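Local coordinates for UDP-4-amino-4,6-dideoxy-N-acetyl-beta-L-altrosamine transaminase (Helicobacter pylori, PDB 2FNU), which catalyses the PLP-dependent amino transfer that makes UDP-4-amino-4,6-dideoxy-beta-L-AltNAc, the second step of pseudaminic acid biosynthesis for flagellin modification, at residues Arg74-Thr79 against Asn119-Ala124; Ile78-Ser83 against Ala101-Asp106; Leu258-Ile263 against Glu356-Ile361; Thr271-Leu276 against Leu285-Met290. All coordinates share one frame; numbering follows the deposited sequence.

Contacts 1 and 2 share Ile78 and Thr79 of strand 76-79; their centres lie about 16 Å apart. Contact 1 joins that strand to 122-128 in the seven-stranded sheet, and contact 2 joins its C-terminal continuation to the chain leaving strand 97-100, its neighbour on the other side. Later in sequence, both segments of contact 4 fall between those of contact 3; their centres are about 13 Å apart and Asp261 OD1 and Tyr286 OH link them. Contacts 2 and 4 touch where Asn105 and Asp106 meet Leu273 and Leu289. The series runs from the sheet, through the chain leading to cofactor-pocket residue Ser83, to helices 246-264 and 355-370; the centres of contacts 1 and 3 are about 43 Å apart.

Contact 1 of 4, residues Arg74-Thr79 against Asn119-Ala124; sequences RNEIIT and NERTKA
Arg74 lays its CB against Lys123 CD, and one water accepts from both Arg74 NE and Lys123 NZ, bridging two like charges whose nitrogens are 4.3 Å apart; Lys123 NZ also bonds to Ser68. Past Asn75, Glu76 bonds to 119-124 through both backbone polar atoms: its N reaches Arg121 O (3.0 Å) and its O receives Lys123 N (2.8 Å). The Glu76 side chain, extended beyond CG (chi2 -177°), carries its carboxylate over to Asn119, whose ND2 meets OE2 at 3.1 Å on the syn side but well out of the carboxylate plane, the two planes 77° apart. A water joins OE2 to Thr122 OG1 as well. Asn119 is itself fixed by an Asx turn, OD1 accepting from Arg121 N, so the type I turn 119-122 presents its amide to the glutamate. Ile77 packs CG1 on Ala124 CB at 4.0 Å. Ile78 gives its N to Ala124 O (3.0 Å), while its CD1 touches Thr122 CG2 at 3.8 Å. The strand ends at Thr79, whose OG1 bonds to Val126 O. Glu76 and Thr122 form a parallel bridge, placing strands 76-79 and 122-128 side by side in the mixed seven-stranded sheet of a PLP-dependent aminotransferase fold.

Contact 2 of 4, residues Ile78-Ser83 against Ala101-Asp106; sequences ITTPIS and AGIKND
Ile103 meets three consecutive residues, Thr80, Pro81 and Ile82, with the two branches that leave its CB. From CB, which is directed toward residues 78-83, CG2 comes to 3.3 Å from Thr80 OG1 and 4.1 Å from Pro81 CD, touching both the hydroxyl and the proline ring. The other branch starts at CG1, set between the backbone N and the carbonyl carbon (chi1 62°), and ends in CD1, which abuts Ile82 CG1 at 3.7 Å; the two isoleucine side chains stand nearly square to each other. Phe340 of helix 335-343 touches both of them, so that helix packs on the pair. The hydroxyl beside CG2 has a backbone task of its own: Thr80 OG1 accepts from Ile82 N at 3.0 Å, an ST turn that bends the chain just after the strand. Nearer the sheet, Ala101 N donates to Thr79 O at 2.9 Å, nearly straight, with an N-H...O angle of 168°. The carbonyl of Ala101 itself has a different neighbour, Pro81 CD, 3.0 Å from Ala101 O, and this oxygen is buried with no hydrogen-bond partner. Ala101 CB rests loosely on Ile78 CG2. The segment 78-83 finishes at Ser83, which touches the bound pyridoxamine phosphate and bonds through OG to Thr87. The contact lies at the turn that leads from the C-terminal end of strand 76-79 into the cofactor pocket, the strand end at which PLP-dependent aminotransferases of this fold bind their cofactor.

Contact 3 of 4, residues Leu258-Ile263 against Glu356-Ile361; sequences LTYDRI and ESVQNI
Segments 258-263 and 356-361, on helices 246-264 and 355-370, cross at -36° with their axes 9.3 Å apart, running in broadly the same direction; Tyr260 and Val358 are the residues of closest backbone approach, with CA atoms 6.7 Å apart. This helix-helix packing in the C-terminal part of the transaminase is apolar and mostly between side chains, without a hydrogen bond between the segments. Val358 projects its CG1 anti to the backbone N (chi1 -179°), and that methyl sits over the centre of the Tyr260 ring in a CH-pi contact, 3.6 Å from the centroid and only 4° off the normal. The same CG1 touches Thr259 CG2, so one methyl is shared by two adjacent residues of the partner helix. Thr259 CG2 also lies against Gln359 CG, while its hydroxyl turns back along its own helix to bond to Glu255 O. One turn further on, Ile263 sets CD1 against Gln359 CA (3.7 Å) and CG, the two side chains roughly perpendicular. Ile361 approaches the tyrosine from another direction, at the ring edge and in its plane, so face and edge are held by residues three apart on one helix. The phenol oxygen is bonded to Pro348 O, which fixes the far end of the ring, and there Ile361 CG2 lies 3.4 Å from Tyr260 OH.

Contact 4 of 4, residues Thr271-Leu276 against Leu285-Met290; sequences TPLHPL and LYPILM
Leu273 divides its two methyls between Pro287 and Leu289: CD1 meets Pro287 CB and CD2 meets Leu289 CD1, each at 3.8 Å. Its backbone is held too, Leu273 N donating to Pro287 O at 3.2 Å. Close packing continues around Tyr286, whose CG is anti to the backbone N (chi1 -175°); the ring thereby reaches His274 CB, 3.6 Å from CE1, while its OH lies 3.3 Å from Pro272 CB. Pro272 runs alongside Tyr286, and the phenol is anchored beyond them by a hydrogen bond to Asp261 of helix 246-264. A water sits over the centre of the Tyr286 ring; it accepts from His274 N and donates to Pro287 O, joining the start of the 3-10 turn to strand 286-290, where the two backbones diverge. The Thr271 end is more open. Two backbone bonds, Thr271 N to Leu289 O and Leu289 N to Thr271 O, both 2.9 Å, hold it, but the exposed threonine side chain makes little contact across the strands, and its OG1 is linked to Leu289 O through a second water. Thr271 and Leu289 form the antiparallel hydrogen-bonded pair, Pro272 and Ile288 the non-hydrogen-bonded one. With strand 344-347 on the other side of 286-290, they build the small three-stranded antiparallel sheet of the C-terminal part of this aminotransferase.

Contact 1 of 4, residues Arg74-Thr79 against Asn119-Ala124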
# COMPACT_ATOMS: atom_id res chain seq x y z
N ARG B 74 27.12 8.94 3.69
CA ARG B 74 26.95 8.39 2.34
C ARG B 74 25.48 8.58 1.95
O ARG B 74 24.74 7.62 1.72
CB ARG B 74 27.38 6.92 2.28
CG ARG B 74 28.91 6.75 2.48
CD ARG B 74 29.36 5.29 2.59
NE ARG B 74 28.86 4.60 3.79
CZ ARG B 74 29.39 4.69 5.01
NH1 ARG B 74 30.45 5.46 5.24
NH2 ARG B 74 28.86 4.00 6.01
N ASN B 75 25.10 9.86 1.87
CA ASN B 75 23.70 10.26 1.81
C ASN B 75 23.23 10.77 0.45
O ASN B 75 22.07 11.18 0.34
CB ASN B 75 23.43 11.37 2.85
CG ASN B 75 24.14 12.67 2.50
OD1 ASN B 75 23.50 13.72 2.33
ND2 ASN B 75 25.45 12.61 2.36
N GLU B 76 24.10 10.82 -0.55
CA GLU B 76 23.69 11.35 -1.86
C GLU B 76 23.42 10.24 -2.86
O GLU B 76 24.18 9.27 -2.95
CB GLU B 76 24.74 12.31 -2.42
CG GLU B 76 24.87 13.57 -1.58
CD GLU B 76 25.86 14.59 -2.14
OE1 GLU B 76 26.13 15.57 -1.41
OE2 GLU B 76 26.35 14.43 -3.27
N ILE B 77 22.32 10.38 -3.62
CA ILE B 77 22.01 9.43 -4.68
C ILE B 77 21.77 10.21 -5.95
O ILE B 77 20.95 11.12 -5.97
CB ILE B 77 20.81 8.53 -4.32
CG1 ILE B 77 21.26 7.51 -3.25
CG2 ILE B 77 20.27 7.81 -5.56
CD1 ILE B 77 20.23 6.47 -2.82
N ILE B 78 22.51 9.86 -7.00
CA ILE B 78 22.36 10.54 -8.28
C ILE B 78 21.14 9.96 -8.98
O ILE B 78 20.95 8.75 -9.00
CB ILE B 78 23.61 10.32 -9.16
CG1 ILE B 78 24.81 11.03 -8.53
CG2 ILE B 78 23.38 10.85 -10.54
CD1 ILE B 78 26.14 10.51 -9.09
N THR B 79 20.33 10.84 -9.56
CA THR B 79 19.15 10.38 -10.30
C THR B 79 18.74 11.37 -11.38
O THR B 79 19.44 12.36 -11.63
CB THR B 79 17.98 10.05 -9.32
OG1 THR B 79 16.93 9.37 -10.03
CG2 THR B 79 17.45 11.31 -8.65
N ASN B 119 30.99 11.95 -5.64
CA ASN B 119 31.90 12.44 -4.61
C ASN B 119 31.88 11.46 -3.44
O ASN B 119 31.28 10.38 -3.54
CB ASN B 119 31.50 13.86 -4.18
CG ASN B 119 30.08 13.92 -3.62
OD1 ASN B 119 29.70 13.10 -2.79
ND2 ASN B 119 29.30 14.89 -4.07
N GLU B 120 32.53 11.83 -2.34
CA GLU B 120 32.65 10.92 -1.20
C GLU B 120 31.32 10.55 -0.55
O GLU B 120 31.24 9.54 0.13
CB GLU B 120 33.61 11.51 -0.15
CG GLU B 120 33.22 12.90 0.40
CD GLU B 120 33.32 14.05 -0.63
OE1 GLU B 120 34.11 13.96 -1.60
OE2 GLU B 120 32.60 15.06 -0.45
N ARG B 121 30.28 11.35 -0.81
CA ARG B 121 28.96 11.10 -0.21
C ARG B 121 28.04 10.25 -1.09
O ARG B 121 26.97 9.83 -0.64
CB ARG B 121 28.26 12.43 0.05
CG ARG B 121 28.96 13.27 1.11
CD ARG B 121 28.17 14.52 1.49
NE ARG B 121 28.72 15.10 2.71
CZ ARG B 121 28.37 14.76 3.94
NH1 ARG B 121 27.44 13.84 4.15
NH2 ARG B 121 28.95 15.35 4.98
N THR B 122 28.45 10.00 -2.33
CA THR B 122 27.58 9.28 -3.27
C THR B 122 27.42 7.82 -2.85
O THR B 122 28.41 7.12 -2.61
CB THR B 122 28.13 9.36 -4.71
OG1 THR B 122 28.49 10.71 -4.99
CG2 THR B 122 27.05 8.90 -5.72
N LYS B 123 26.17 7.35 -2.82
CA LYS B 123 25.85 5.99 -2.42
C LYS B 123 25.35 5.12 -3.58
O LYS B 123 25.60 3.91 -3.62
CB LYS B 123 24.78 6.04 -1.32
CG LYS B 123 24.43 4.68 -0.75
CD LYS B 123 25.59 4.10 0.07
CE LYS B 123 25.23 2.73 0.60
NZ LYS B 123 26.32 2.13 1.43
N ALA B 124 24.64 5.72 -4.52
CA ALA B 124 24.00 4.95 -5.58
C ALA B 124 23.63 5.85 -6.73
O ALA B 124 23.66 7.09 -6.59
CB ALA B 124 22.71 4.27 -5.04
O HOH W 1 25.91 3.69 3.71
O HOH W 2 26.62 12.63 -5.47

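Contact 2 of 4, residues Ile78-Ser83 against Ala101-Asp106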
# COMPACT_ATOMS: atom_id res chain seq x y z
N ILE B 78 22.51 9.86 -7.00
CA ILE B 78 22.36 10.54 -8.28
C ILE B 78 21.14 9.96 -8.98
O ILE B 78 20.95 8.75 -9.00
CB ILE B 78 23.61 10.32 -9.16
CG1 ILE B 78 24.81 11.03 -8.53
CG2 ILE B 78 23.38 10.85 -10.54
CD1 ILE B 78 26.14 10.51 -9.09
N THR B 79 20.33 10.84 -9.56
CA THR B 79 19.15 10.38 -10.30
C THR B 79 18.74 11.37 -11.38
O THR B 79 19.44 12.36 -11.63
CB THR B 79 17.98 10.05 -9.32
OG1 THR B 79 16.93 9.37 -10.03
CG2 THR B 79 17.45 11.31 -8.65
N THR B 80 17.64 11.08 -12.05
CA THR B 80 17.16 11.93 -13.14
C THR B 80 16.05 12.86 -12.67
O THR B 80 15.20 12.45 -11.86
CB THR B 80 16.61 11.08 -14.31
OG1 THR B 80 16.07 11.95 -15.32
CG2 THR B 80 15.54 10.06 -13.83
N PRO B 81 16.03 14.10 -13.19
CA PRO B 81 14.93 15.00 -12.87
C PRO B 81 13.69 14.73 -13.73
O PRO B 81 12.65 15.30 -13.46
CB PRO B 81 15.51 16.38 -13.19
CG PRO B 81 16.45 16.13 -14.33
CD PRO B 81 17.05 14.75 -14.04
N ILE B 82 13.84 13.92 -14.79
CA ILE B 82 12.71 13.59 -15.68
C ILE B 82 12.19 12.21 -15.30
O ILE B 82 12.54 11.19 -15.91
CB ILE B 82 13.09 13.71 -17.19
CG1 ILE B 82 13.55 15.14 -17.50
CG2 ILE B 82 11.89 13.37 -18.09
CD1 ILE B 82 12.50 16.24 -17.15
N SER B 83 11.40 12.20 -14.24
CA SER B 83 10.71 11.00 -13.79
C SER B 83 9.48 11.43 -13.05
O SER B 83 9.31 12.63 -12.77
CB SER B 83 11.57 10.16 -12.84
OG SER B 83 10.91 8.91 -12.64
N ALA B 101 20.98 14.66 -12.45
CA ALA B 101 21.86 14.64 -13.62
C ALA B 101 21.16 15.20 -14.84
O ALA B 101 19.93 15.22 -14.91
CB ALA B 101 22.31 13.21 -13.92
N GLY B 102 21.94 15.61 -15.83
CA GLY B 102 21.37 15.94 -17.13
C GLY B 102 20.77 14.72 -17.81
O GLY B 102 21.06 13.56 -17.45
N ILE B 103 19.93 14.98 -18.80
CA ILE B 103 19.30 13.92 -19.58
C ILE B 103 19.62 14.09 -21.07
O ILE B 103 20.20 15.09 -21.49
CB ILE B 103 17.77 13.88 -19.37
CG1 ILE B 103 17.12 15.19 -19.84
CG2 ILE B 103 17.40 13.57 -17.90
CD1 ILE B 103 15.76 14.96 -20.48
N LYS B 104 19.23 13.09 -21.85
CA LYS B 104 19.44 13.10 -23.29
C LYS B 104 18.17 13.43 -24.05
O LYS B 104 17.09 13.57 -23.47
CB LYS B 104 19.93 11.73 -23.72
CG LYS B 104 21.25 11.31 -23.03
CD LYS B 104 21.72 9.93 -23.47
CE LYS B 104 20.75 8.82 -23.04
NZ LYS B 104 21.33 7.47 -23.39
N ASN B 105 18.30 13.53 -25.38
CA ASN B 105 17.16 13.85 -26.22
C ASN B 105 16.02 12.85 -26.12
O ASN B 105 14.88 13.20 -26.44
CB ASN B 105 17.62 13.99 -27.67
CG ASN B 105 18.53 15.19 -27.88
OD1 ASN B 105 18.21 16.31 -27.48
ND2 ASN B 105 19.67 14.95 -28.51
N ASP B 106 16.31 11.63 -25.70
CA ASP B 106 15.28 10.59 -25.59
C ASP B 106 14.64 10.55 -24.22
O ASP B 106 13.84 9.66 -23.94
CB ASP B 106 15.84 9.22 -26.00
CG ASP B 106 16.99 8.75 -25.11
OD1 ASP B 106 17.26 9.38 -24.06
OD2 ASP B 106 17.61 7.72 -25.45

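Contact 3 of 4, residues Leu258-Ile263 against Glu356-Ile361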
# COMPACT_ATOMS: atom_id res chain seq x y z
N LEU B 258 4.06 2.31 -34.53
CA LEU B 258 4.50 2.29 -35.93
C LEU B 258 3.55 3.06 -36.83
O LEU B 258 3.98 3.68 -37.82
CB LEU B 258 4.68 0.85 -36.42
CG LEU B 258 5.87 0.11 -35.80
CD1 LEU B 258 5.76 -1.38 -36.12
CD2 LEU B 258 7.24 0.69 -36.22
N THR B 259 2.25 3.00 -36.53
CA THR B 259 1.26 3.76 -37.30
C THR B 259 1.47 5.26 -37.12
O THR B 259 1.50 6.01 -38.09
CB THR B 259 -0.17 3.34 -36.91
OG1 THR B 259 -0.34 1.98 -37.31
CG2 THR B 259 -1.22 4.19 -37.62
N TYR B 260 1.63 5.71 -35.87
CA TYR B 260 2.00 7.10 -35.68
C TYR B 260 3.27 7.46 -36.47
O TYR B 260 3.34 8.51 -37.10
CB TYR B 260 2.30 7.35 -34.21
CG TYR B 260 1.13 7.56 -33.27
CD1 TYR B 260 0.18 8.56 -33.50
CD2 TYR B 260 1.02 6.81 -32.10
CE1 TYR B 260 -0.85 8.80 -32.60
CE2 TYR B 260 -0.03 7.03 -31.19
CZ TYR B 260 -0.95 8.04 -31.45
OH TYR B 260 -1.97 8.29 -30.55
N ASP B 261 4.30 6.60 -36.39
CA ASP B 261 5.57 6.86 -37.09
C ASP B 261 5.31 7.10 -38.58
O ASP B 261 5.85 8.05 -39.16
CB ASP B 261 6.54 5.70 -36.94
CG ASP B 261 7.12 5.56 -35.53
OD1 ASP B 261 6.88 6.41 -34.64
OD2 ASP B 261 7.84 4.57 -35.34
N ARG B 262 4.47 6.24 -39.18
CA ARG B 262 4.23 6.37 -40.63
C ARG B 262 3.60 7.71 -40.94
O ARG B 262 4.02 8.41 -41.89
CB ARG B 262 3.34 5.25 -41.15
CG ARG B 262 3.99 3.88 -41.18
CD ARG B 262 3.14 2.92 -42.00
NE ARG B 262 1.75 2.80 -41.51
CZ ARG B 262 1.37 2.03 -40.50
NH1 ARG B 262 2.28 1.31 -39.83
NH2 ARG B 262 0.08 1.98 -40.15
N ILE B 263 2.59 8.09 -40.16
CA ILE B 263 1.84 9.31 -40.45
C ILE B 263 2.66 10.56 -40.13
O ILE B 263 2.54 11.58 -40.83
CB ILE B 263 0.48 9.30 -39.70
CG1 ILE B 263 -0.37 8.13 -40.24
CG2 ILE B 263 -0.26 10.63 -39.83
CD1 ILE B 263 -1.59 7.77 -39.40
N GLU B 356 -7.63 2.34 -36.73
CA GLU B 356 -8.43 3.47 -37.18
C GLU B 356 -8.31 4.62 -36.18
O GLU B 356 -8.20 5.79 -36.56
CB GLU B 356 -9.89 3.04 -37.33
CG GLU B 356 -10.84 4.15 -37.73
CD GLU B 356 -12.23 3.64 -38.00
OE1 GLU B 356 -12.89 3.17 -37.04
OE2 GLU B 356 -12.67 3.72 -39.18
N SER B 357 -8.32 4.29 -34.90
CA SER B 357 -8.18 5.32 -33.87
C SER B 357 -6.84 6.02 -33.96
O SER B 357 -6.76 7.25 -33.88
CB SER B 357 -8.35 4.70 -32.49
OG SER B 357 -9.71 4.32 -32.31
N VAL B 358 -5.77 5.24 -34.12
CA VAL B 358 -4.45 5.86 -34.23
C VAL B 358 -4.36 6.76 -35.47
O VAL B 358 -3.80 7.86 -35.41
CB VAL B 358 -3.31 4.81 -34.24
CG1 VAL B 358 -1.92 5.50 -34.33
CG2 VAL B 358 -3.36 3.98 -32.98
N GLN B 359 -4.90 6.29 -36.59
CA GLN B 359 -4.89 7.11 -37.80
C GLN B 359 -5.65 8.40 -37.57
O GLN B 359 -5.21 9.46 -38.00
CB GLN B 359 -5.51 6.34 -38.97
CG GLN B 359 -4.64 5.15 -39.38
CD GLN B 359 -5.39 4.09 -40.17
OE1 GLN B 359 -6.63 3.97 -40.09
NE2 GLN B 359 -4.65 3.30 -40.95
N ASN B 360 -6.79 8.33 -36.87
CA ASN B 360 -7.56 9.53 -36.59
C ASN B 360 -6.86 10.49 -35.65
O ASN B 360 -6.82 11.70 -35.88
CB ASN B 360 -8.97 9.21 -36.12
CG ASN B 360 -9.92 9.02 -37.29
OD1 ASN B 360 -10.67 9.93 -37.66
ND2 ASN B 360 -9.83 7.85 -37.94
N ILE B 361 -6.29 9.95 -34.58
CA ILE B 361 -5.56 10.79 -33.64
C ILE B 361 -4.37 11.46 -34.33
O ILE B 361 -4.13 12.66 -34.18
CB ILE B 361 -5.08 9.97 -32.42
CG1 ILE B 361 -6.28 9.50 -31.59
CG2 ILE B 361 -4.10 10.77 -31.55
CD1 ILE B 361 -5.99 8.31 -30.71

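Contact 4 of 4, residues Thr271-Leu276 against Leu285-Met290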
# COMPACT_ATOMS: atom_id res chain seq x y z
N THR B 271 9.31 15.86 -33.38
CA THR B 271 10.09 14.65 -33.62
C THR B 271 9.58 13.53 -32.70
O THR B 271 9.74 13.62 -31.49
CB THR B 271 11.59 14.91 -33.31
OG1 THR B 271 12.05 16.01 -34.12
CG2 THR B 271 12.45 13.67 -33.58
N PRO B 272 9.01 12.44 -33.28
CA PRO B 272 8.68 11.31 -32.43
C PRO B 272 9.96 10.60 -31.98
O PRO B 272 10.94 10.51 -32.74
CB PRO B 272 7.88 10.38 -33.36
CG PRO B 272 7.60 11.19 -34.59
CD PRO B 272 8.67 12.20 -34.69
N LEU B 273 9.94 10.06 -30.77
CA LEU B 273 11.10 9.33 -30.28
C LEU B 273 11.11 7.88 -30.75
O LEU B 273 12.17 7.25 -30.83
CB LEU B 273 11.15 9.36 -28.75
CG LEU B 273 11.45 10.71 -28.09
CD1 LEU B 273 11.54 10.54 -26.57
CD2 LEU B 273 12.76 11.30 -28.63
N HIS B 274 9.94 7.33 -31.08
CA HIS B 274 9.84 5.89 -31.36
C HIS B 274 10.75 5.36 -32.50
O HIS B 274 11.32 4.28 -32.37
CB HIS B 274 8.37 5.44 -31.50
CG HIS B 274 8.20 4.00 -31.84
ND1 HIS B 274 8.16 2.99 -30.90
CD2 HIS B 274 8.09 3.39 -33.04
CE1 HIS B 274 8.01 1.82 -31.51
NE2 HIS B 274 7.96 2.04 -32.81
N PRO B 275 10.88 6.11 -33.61
CA PRO B 275 11.77 5.62 -34.67
C PRO B 275 13.24 5.47 -34.29
O PRO B 275 13.99 4.84 -35.04
CB PRO B 275 11.62 6.68 -35.78
CG PRO B 275 10.26 7.26 -35.54
CD PRO B 275 10.17 7.34 -34.04
N LEU B 276 13.64 6.03 -33.15
CA LEU B 276 15.04 6.01 -32.75
C LEU B 276 15.41 4.80 -31.89
O LEU B 276 16.58 4.63 -31.52
CB LEU B 276 15.40 7.31 -32.03
CG LEU B 276 15.04 8.57 -32.82
CD1 LEU B 276 15.30 9.81 -31.95
CD2 LEU B 276 15.78 8.67 -34.17
N LEU B 285 4.76 4.82 -23.18
CA LEU B 285 4.39 6.13 -23.73
C LEU B 285 4.77 6.22 -25.19
O LEU B 285 5.68 5.50 -25.64
CB LEU B 285 5.11 7.28 -23.01
CG LEU B 285 5.00 7.38 -21.48
CD1 LEU B 285 5.89 8.50 -20.90
CD2 LEU B 285 3.55 7.61 -21.07
N TYR B 286 4.10 7.12 -25.91
CA TYR B 286 4.54 7.51 -27.25
C TYR B 286 4.84 9.01 -27.19
O TYR B 286 3.93 9.83 -27.36
CB TYR B 286 3.44 7.24 -28.30
CG TYR B 286 3.93 7.53 -29.70
CD1 TYR B 286 4.55 6.53 -30.46
CD2 TYR B 286 3.82 8.82 -30.24
CE1 TYR B 286 5.01 6.80 -31.76
CE2 TYR B 286 4.30 9.08 -31.52
CZ TYR B 286 4.88 8.07 -32.26
OH TYR B 286 5.36 8.33 -33.54
N PRO B 287 6.09 9.38 -26.86
CA PRO B 287 6.47 10.80 -26.76
C PRO B 287 6.77 11.44 -28.10
O PRO B 287 7.42 10.82 -28.97
CB PRO B 287 7.77 10.77 -25.93
CG PRO B 287 7.88 9.36 -25.40
CD PRO B 287 7.19 8.49 -26.43
N ILE B 288 6.32 12.68 -28.26
CA ILE B 288 6.80 13.51 -29.35
C ILE B 288 7.45 14.75 -28.75
O ILE B 288 7.04 15.21 -27.67
CB ILE B 288 5.66 13.92 -30.34
CG1 ILE B 288 4.61 14.79 -29.63
CG2 ILE B 288 5.05 12.68 -31.00
CD1 ILE B 288 3.51 15.35 -30.57
N LEU B 289 8.45 15.30 -29.44
CA LEU B 289 9.15 16.51 -28.98
C LEU B 289 8.91 17.66 -29.96
O LEU B 289 9.36 17.61 -31.11
CB LEU B 289 10.66 16.28 -28.83
CG LEU B 289 11.09 15.18 -27.86
CD1 LEU B 289 12.60 15.00 -27.96
CD2 LEU B 289 10.66 15.55 -26.46
N MET B 290 8.19 18.69 -29.51
CA MET B 290 7.86 19.85 -30.36
C MET B 290 9.07 20.65 -30.75
O MET B 290 10.01 20.78 -29.97
CB MET B 290 6.95 20.83 -29.61
CG MET B 290 5.68 20.28 -29.05
SD MET B 290 4.61 21.63 -28.48
CE MET B 290 5.62 22.63 -27.40
O HOH W 3 11.58 18.41 -32.62
O HOH W 4 7.42 8.21 -29.89